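Ochratoxinase (Aspergillus niger, PDB 4C65) hydrolyses the amide bond of the mycotoxin ochratoxin A, releasing L-phenylalanine, as a zinc-dependent carboxypeptidase of the amidohydrolase superfamily. Local coordinates at residues 121-124 and 125-129; 222-225 and 226-229; 268-271 and 272-275. All blocks are in the same frame, centred on the assembly; numbering follows the deposited sequence.

All three contacts are local, each at one end of a helix in the twisted TIM-barrel domain. Contact 1 is the C-terminal end of helix 119-127; contacts 2 and 3 are the N-terminal ends of helices 225-237 and 271-280, where Ser-224 and Asp-270 are the N-caps. Contacts 2 and 3 are nearer neighbours, their centres 20 Å apart, while contact 1 lies 33 Å from contact 2 and 39 Å from contact 3, centre to centre. None contains a zinc ligand, but each lies near a residue that is one: the side chain of Gln-222 comes about 6 Å from that of His-245, Ala-269 about 9 Å from His-265, and Val-122 about 11 Å from His-71.

Contact 1. Residues 121-124 and 125-129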
loop_
_atom_site.group_PDB
_atom_site.type_symbol
_atom_site.label_atom_id
_atom_site.label_comp_id
_atom_site.label_asym_id
_atom_site.label_seq_id
_atom_site.Cartn_x
_atom_site.Cartn_y
_atom_site.Cartn_z
ATOM N N GLU A 121 21.249 14.351 -12.026
ATOM C CA GLU A 121 20.515 13.859 -13.196
ATOM C C GLU A 121 20.833 14.692 -14.457
ATOM O O GLU A 121 20.952 14.150 -15.560
ATOM C CB GLU A 121 19.009 13.874 -12.905
ATOM C CG GLU A 121 18.547 12.824 -11.893
ATOM C CD GLU A 121 18.936 13.111 -10.438
ATOM O OE1 GLU A 121 18.991 14.295 -10.023
ATOM O OE2 GLU A 121 19.170 12.125 -9.712
ATOM N N VAL A 122 20.969 16.000 -14.288
ATOM C CA VAL A 122 21.318 16.889 -15.391
ATOM C C VAL A 122 22.779 16.711 -15.791
ATOM O O VAL A 122 23.104 16.764 -16.994
ATOM C CB VAL A 122 20.995 18.347 -15.048
ATOM C CG1 VAL A 122 21.545 19.299 -16.097
ATOM C CG2 VAL A 122 19.483 18.553 -14.918
ATOM N N ALA A 123 23.669 16.489 -14.813
ATOM C CA ALA A 123 25.108 16.266 -15.119
ATOM C C ALA A 123 25.297 15.150 -16.141
ATOM O O ALA A 123 26.178 15.205 -16.989
ATOM C CB ALA A 123 25.897 15.965 -13.871
ATOM N N LYS A 124 24.426 14.152 -16.097
ATOM C CA LYS A 124 24.475 13.077 -17.068
ATOM C C LYS A 124 24.320 13.578 -18.487
ATOM O O LYS A 124 24.938 13.023 -19.392
ATOM C CB LYS A 124 23.388 12.064 -16.820
ATOM C CG LYS A 124 23.592 11.268 -15.570
ATOM C CD LYS A 124 22.347 10.453 -15.246
ATOM C CE LYS A 124 22.712 8.994 -15.096
ATOM N NZ LYS A 124 22.249 8.505 -13.782
ATOM N N ALA A 125 23.491 14.596 -18.696
ATOM C CA ALA A 125 23.297 15.129 -20.023
ATOM C C ALA A 125 24.476 16.022 -20.432
ATOM O O ALA A 125 24.686 16.279 -21.631
ATOM C CB ALA A 125 21.983 15.868 -20.100
ATOM N N ILE A 126 25.213 16.545 -19.461
ATOM C CA ILE A 126 26.403 17.346 -19.751
ATOM C C ILE A 126 27.549 16.399 -20.078
ATOM O O ILE A 126 28.238 16.564 -21.075
ATOM C CB ILE A 126 26.804 18.223 -18.554
ATOM C CG1 ILE A 126 25.744 19.277 -18.281
ATOM C CG2 ILE A 126 28.132 18.902 -18.824
ATOM C CD1 ILE A 126 25.967 20.058 -17.011
ATOM N N ASN A 127 27.701 15.362 -19.259
ATOM C CA ASN A 127 28.784 14.398 -19.418
ATOM C C ASN A 127 28.662 13.522 -20.644
ATOM O O ASN A 127 29.665 13.067 -21.136
ATOM C CB ASN A 127 28.929 13.519 -18.165
ATOM C CG ASN A 127 29.403 14.308 -16.972
ATOM O OD1 ASN A 127 30.184 15.224 -17.112
ATOM N ND2 ASN A 127 28.897 13.988 -15.799
ATOM N N ASP A 128 27.467 13.269 -21.154
ATOM C CA ASP A 128 27.377 12.563 -22.441
ATOM C C ASP A 128 27.419 13.523 -23.628
ATOM O O ASP A 128 27.242 13.105 -24.763
ATOM C CB ASP A 128 26.169 11.617 -22.505
ATOM C CG ASP A 128 24.813 12.335 -22.587
ATOM O OD1 ASP A 128 24.743 13.569 -22.708
ATOM O OD2 ASP A 128 23.790 11.634 -22.479
ATOM N N GLY A 129 27.636 14.810 -23.373
ATOM C CA GLY A 129 27.746 15.788 -24.451
ATOM C C GLY A 129 26.437 16.220 -25.128
ATOM O O GLY A 129 26.488 16.973 -26.091
#
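Asn-127 folds back over the carbonyl of Ala-123, one turn earlier in the helix. Its CG stands beside its own backbone N, anti to the carbonyl carbon (chi1 -67°), which carries the amide back along the helix: ND2 comes 4.1 Å from Ala-123 CB. ND2 is also near Ala-123 O, but at an angle too poor for a hydrogen bond. What that oxygen accepts is the backbone N-H of Asn-127, at 2.7 Å from N to O and nearly straight.

Ile-126 sends CG1 to 3.9 Å from Val-122 O, while its CB rests 3.5 Å from Ala-123 O. Val-122 O takes two N-H groups: that of Ile-126 arrives in the carbonyl plane, that of Ala-125, 2.8 Å from N to O, from well above it. This carbonyl is thus shared between an i+3 and an i+4 bond. Ala-125 CB sits against the same oxygen, and together with Ile-126 it packs on Ile-131; Ile-126 also reaches Val-136 of strand 135-138.

Asp-128 turns differently. With chi1 at 71° its CG is tucked between backbone N and carbonyl carbon, which brings the carboxylate group close to Lys-124 O, 3.3 Å from CG to that oxygen. OD1 is bonded to Thr-130 OG1, and OD2 is in a salt bridge to Arg-96 of the second subunit. The backbone N of Asp-128 still bonds to Lys-124 O, and Gly-129 then leaves the helix with positive phi. This is the C-terminal end of the helix in a beta-alpha-beta unit, strand 109-114, helix 119-127, strand 135-138, of the amidohydrolase barrel.

Contact 2. Residues 222-225 and 226-229; sequences QFSP and EELK
Glu-227 reaches back from the first turn of helix 225-237 to Ser-224. Its CB lies 3.5 Å from Ser-224 OG, and a chi1 of -74° keeps CG on the side of its own backbone N, 3.4 Å from the same oxygen. From there the chain runs extended, and CD passes 3.7 Å from Phe-223 CD1. At the tip the two oxygens part company. OE1 takes two bonds from Ser-224: the hydroxyl, 2.7 Å from OG to OE1, comes in on the anti lone pair, and the backbone N-H meets OE1 from above the carboxylate plane. In return Ser-224 OG accepts the N-H of Glu-227, 3.0 Å from OG to N; paired with the Ser-224 N-H to OE1, this makes a capping box at the helix N-terminus, to which the hydroxyl bond is an addition. Arg-193 of the third subunit makes a salt bridge to OE1 as well, which would probably favour the charged carboxylate. OE2 lies at the edge of the Phe-223 ring, 3.5 Å from CD1, with carboxylate and ring planes 89° apart, and accepts a hydrogen bond from Gly-184 N. The next residue, Leu-228, puts CG 3.8 Å from Phe-223 CB and packs onto Ala-254 and Ala-258 of helix 249-258.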
loop_
_atom_site.group_PDB
_atom_site.type_symbol
_atom_site.label_atom_id
_atom_site.label_comp_id
_atom_site.label_asym_id
_atom_site.label_seq_id
_atom_site.Cartn_x
_atom_site.Cartn_y
_atom_site.Cartn_z
ATOM N N GLN A 222 18.389 22.381 13.708
ATOM C CA GLN A 222 17.553 21.324 13.105
ATOM C C GLN A 222 18.351 20.047 12.943
ATOM O O GLN A 222 19.561 20.101 12.699
ATOM C CB GLN A 222 17.004 21.767 11.760
ATOM C CG GLN A 222 15.857 22.744 11.872
ATOM C CD GLN A 222 15.216 23.050 10.547
ATOM O OE1 GLN A 222 15.562 22.488 9.502
ATOM N NE2 GLN A 222 14.310 24.000 10.571
ATOM N N PHE A 223 17.645 18.914 13.061
ATOM C CA PHE A 223 18.235 17.585 13.293
ATOM C C PHE A 223 18.834 17.538 14.700
ATOM O O PHE A 223 19.232 18.550 15.246
ATOM C CB PHE A 223 19.310 17.227 12.254
ATOM C CG PHE A 223 18.758 16.740 10.932
ATOM C CD1 PHE A 223 17.990 15.592 10.874
ATOM C CD2 PHE A 223 19.074 17.392 9.741
ATOM C CE1 PHE A 223 17.520 15.124 9.660
ATOM C CE2 PHE A 223 18.595 16.934 8.533
ATOM C CZ PHE A 223 17.815 15.811 8.500
ATOM N N SER A 224 18.877 16.348 15.279
ATOM C CA SER A 224 19.572 16.115 16.519
ATOM C C SER A 224 21.060 16.029 16.225
ATOM O O SER A 224 21.439 15.669 15.128
ATOM C CB SER A 224 19.113 14.793 17.141
ATOM O OG SER A 224 19.492 13.693 16.348
ATOM N N PRO A 225 21.900 16.277 17.240
ATOM C CA PRO A 225 23.328 15.985 17.095
ATOM C C PRO A 225 23.610 14.530 16.702
ATOM O O PRO A 225 24.531 14.291 15.952
ATOM C CB PRO A 225 23.906 16.299 18.489
ATOM C CG PRO A 225 22.964 17.288 19.079
ATOM C CD PRO A 225 21.594 16.917 18.532
ATOM N N GLU A 226 22.833 13.579 17.211
ATOM C CA GLU A 226 22.990 12.168 16.849
ATOM C C GLU A 226 22.773 11.954 15.317
ATOM O O GLU A 226 23.543 11.251 14.663
ATOM C CB GLU A 226 21.988 11.286 17.606
ATOM C CG GLU A 226 22.037 11.364 19.130
ATOM C CD GLU A 226 21.159 12.472 19.747
ATOM O OE1 GLU A 226 21.346 13.668 19.441
ATOM O OE2 GLU A 226 20.255 12.118 20.538
ATOM N N GLU A 227 21.730 12.550 14.754
ATOM C CA GLU A 227 21.496 12.434 13.324
ATOM C C GLU A 227 22.594 13.111 12.519
ATOM O O GLU A 227 23.090 12.538 11.546
ATOM C CB GLU A 227 20.150 13.040 12.940
ATOM C CG GLU A 227 18.957 12.192 13.337
ATOM C CD GLU A 227 17.699 13.005 13.481
ATOM O OE1 GLU A 227 17.653 13.819 14.419
ATOM O OE2 GLU A 227 16.754 12.840 12.656
ATOM N N LEU A 228 22.990 14.317 12.933
ATOM C CA LEU A 228 24.005 15.057 12.194
ATOM C C LEU A 228 25.337 14.297 12.148
ATOM O O LEU A 228 25.988 14.261 11.122
ATOM C CB LEU A 228 24.211 16.457 12.774
ATOM C CG LEU A 228 23.099 17.489 12.571
ATOM C CD1 LEU A 228 23.417 18.758 13.355
ATOM C CD2 LEU A 228 22.927 17.798 11.094
ATOM N N LYS A 229 25.722 13.680 13.245
ATOM C CA LYS A 229 26.963 12.924 13.290
ATOM C C LYS A 229 26.914 11.740 12.320
ATOM O O LYS A 229 27.870 11.473 11.614
ATOM C CB LYS A 229 27.223 12.446 14.718
ATOM C CG LYS A 229 28.492 11.643 14.912
ATOM C CD LYS A 229 28.657 11.309 16.384
ATOM C CE LYS A 229 29.934 10.511 16.678
ATOM N NZ LYS A 229 29.663 9.058 16.987
#

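Contact 3. Residues 268-271 and 272-275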
loop_
_atom_site.group_PDB
_atom_site.type_symbol
_atom_site.label_atom_id
_atom_site.label_comp_id
_atom_site.label_asym_id
_atom_site.label_seq_id
_atom_site.Cartn_x
_atom_site.Cartn_y
_atom_site.Cartn_z
ATOM N N TYR A 268 24.849 34.068 12.054
ATOM C CA TYR A 268 25.167 34.481 13.429
ATOM C C TYR A 268 26.546 33.994 13.865
ATOM O O TYR A 268 26.791 33.751 15.044
ATOM C CB TYR A 268 24.046 34.027 14.405
ATOM C CG TYR A 268 22.794 34.832 14.238
ATOM C CD1 TYR A 268 22.605 36.023 14.943
ATOM C CD2 TYR A 268 21.825 34.443 13.342
ATOM C CE1 TYR A 268 21.464 36.787 14.763
ATOM C CE2 TYR A 268 20.694 35.208 13.143
ATOM C CZ TYR A 268 20.520 36.374 13.857
ATOM O OH TYR A 268 19.386 37.105 13.647
ATOM N N ALA A 269 27.438 33.831 12.898
ATOM C CA ALA A 269 28.827 33.531 13.201
ATOM C C ALA A 269 29.424 34.686 13.970
ATOM O O ALA A 269 29.282 35.834 13.576
ATOM C CB ALA A 269 29.612 33.295 11.936
ATOM N N ASP A 270 30.076 34.379 15.079
ATOM C CA ASP A 270 30.743 35.382 15.892
ATOM C C ASP A 270 32.176 34.932 16.078
ATOM O O ASP A 270 32.605 33.982 15.418
ATOM C CB ASP A 270 30.044 35.529 17.237
ATOM C CG ASP A 270 29.958 34.226 17.999
ATOM O OD1 ASP A 270 30.527 33.206 17.565
ATOM O OD2 ASP A 270 29.297 34.225 19.066
ATOM N N GLU A 271 32.918 35.596 16.964
ATOM C CA GLU A 271 34.325 35.284 17.155
ATOM C C GLU A 271 34.565 33.804 17.430
ATOM O O GLU A 271 35.456 33.213 16.837
ATOM C CB GLU A 271 34.953 36.149 18.236
ATOM C CG GLU A 271 36.456 35.965 18.246
ATOM C CD GLU A 271 37.224 36.756 19.300
ATOM O OE1 GLU A 271 36.738 37.750 19.901
ATOM O OE2 GLU A 271 38.391 36.365 19.558
ATOM N N GLU A 272 33.772 33.209 18.310
ATOM C CA GLU A 272 33.918 31.800 18.640
ATOM C C GLU A 272 33.796 30.895 17.405
ATOM O O GLU A 272 34.598 29.981 17.229
ATOM C CB GLU A 272 32.883 31.396 19.698
ATOM C CG GLU A 272 32.813 29.896 19.949
ATOM C CD GLU A 272 31.933 29.514 21.126
ATOM O OE1 GLU A 272 31.136 30.360 21.600
ATOM O OE2 GLU A 272 32.032 28.355 21.565
ATOM N N VAL A 273 32.799 31.168 16.552
ATOM C CA VAL A 273 32.585 30.435 15.297
ATOM C C VAL A 273 33.765 30.579 14.315
ATOM O O VAL A 273 34.225 29.589 13.750
ATOM C CB VAL A 273 31.314 30.924 14.583
ATOM C CG1 VAL A 273 31.157 30.247 13.237
ATOM C CG2 VAL A 273 30.086 30.654 15.442
ATOM N N TRP A 274 34.246 31.803 14.123
ATOM C CA TRP A 274 35.347 32.043 13.190
ATOM C C TRP A 274 36.576 31.225 13.586
ATOM O O TRP A 274 37.169 30.534 12.747
ATOM C CB TRP A 274 35.710 33.527 13.101
ATOM C CG TRP A 274 34.536 34.441 12.832
ATOM C CD1 TRP A 274 33.463 34.177 12.042
ATOM C CD2 TRP A 274 34.340 35.771 13.343
ATOM N NE1 TRP A 274 32.606 35.255 12.032
ATOM C CE2 TRP A 274 33.121 36.243 12.826
ATOM C CE3 TRP A 274 35.072 36.595 14.203
ATOM C CZ2 TRP A 274 32.606 37.494 13.152
ATOM C CZ3 TRP A 274 34.571 37.865 14.507
ATOM C CH2 TRP A 274 33.351 38.299 13.983
ATOM N N GLU A 275 36.937 31.278 14.862
ATOM C CA GLU A 275 38.076 30.518 15.369
ATOM C C GLU A 275 37.899 29.020 15.183
ATOM O O GLU A 275 38.827 28.339 14.745
ATOM C CB GLU A 275 38.322 30.824 16.857
ATOM C CG GLU A 275 38.872 32.221 17.086
ATOM C CD GLU A 275 40.002 32.545 16.118
ATOM O OE1 GLU A 275 40.965 31.744 16.060
ATOM O OE2 GLU A 275 39.911 33.572 15.385
#
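Trp-274 lays one face of its indole over the peptide link between Asp-270 and Glu-271. Asp-270 O stands 3.2 Å above the ring plane, displaced toward the rim, with Glu-271 N over the same face, and Glu-271 CA is 3.3 Å from Trp-274 CE3. Asp-270 O also accepts the N-H of Trp-274, so this one carbonyl touches both the backbone and the ring of the residue four places on. Ala-269 CB fills in alongside, 3.7 Å from Val-273 CG1 and 3.6 Å from Trp-274 NE1.

Against this close packing stands a polar side turned to solvent, where Glu-271 and Glu-272 are exposed and run out extended. Asp-270 marks its border: a chi1 of 57° swings OD1 back to cap the helix, accepting the N-H of Val-273 at 3.2 Å from OD1 to N, nearly straight. Asp-270 OD2 and Glu-272 OE1 both form salt bridges with Lys-249, which would offset their like charges.

Around this N-terminus, Ala-269 and Trp-274 face Ala-320 and Ala-324 of helix 304-327, while Glu-272 and Val-273 pack on Met-253 and Ile-252 of helix 249-258, so helix 271-280, following strand 262-263, starts between these two helices.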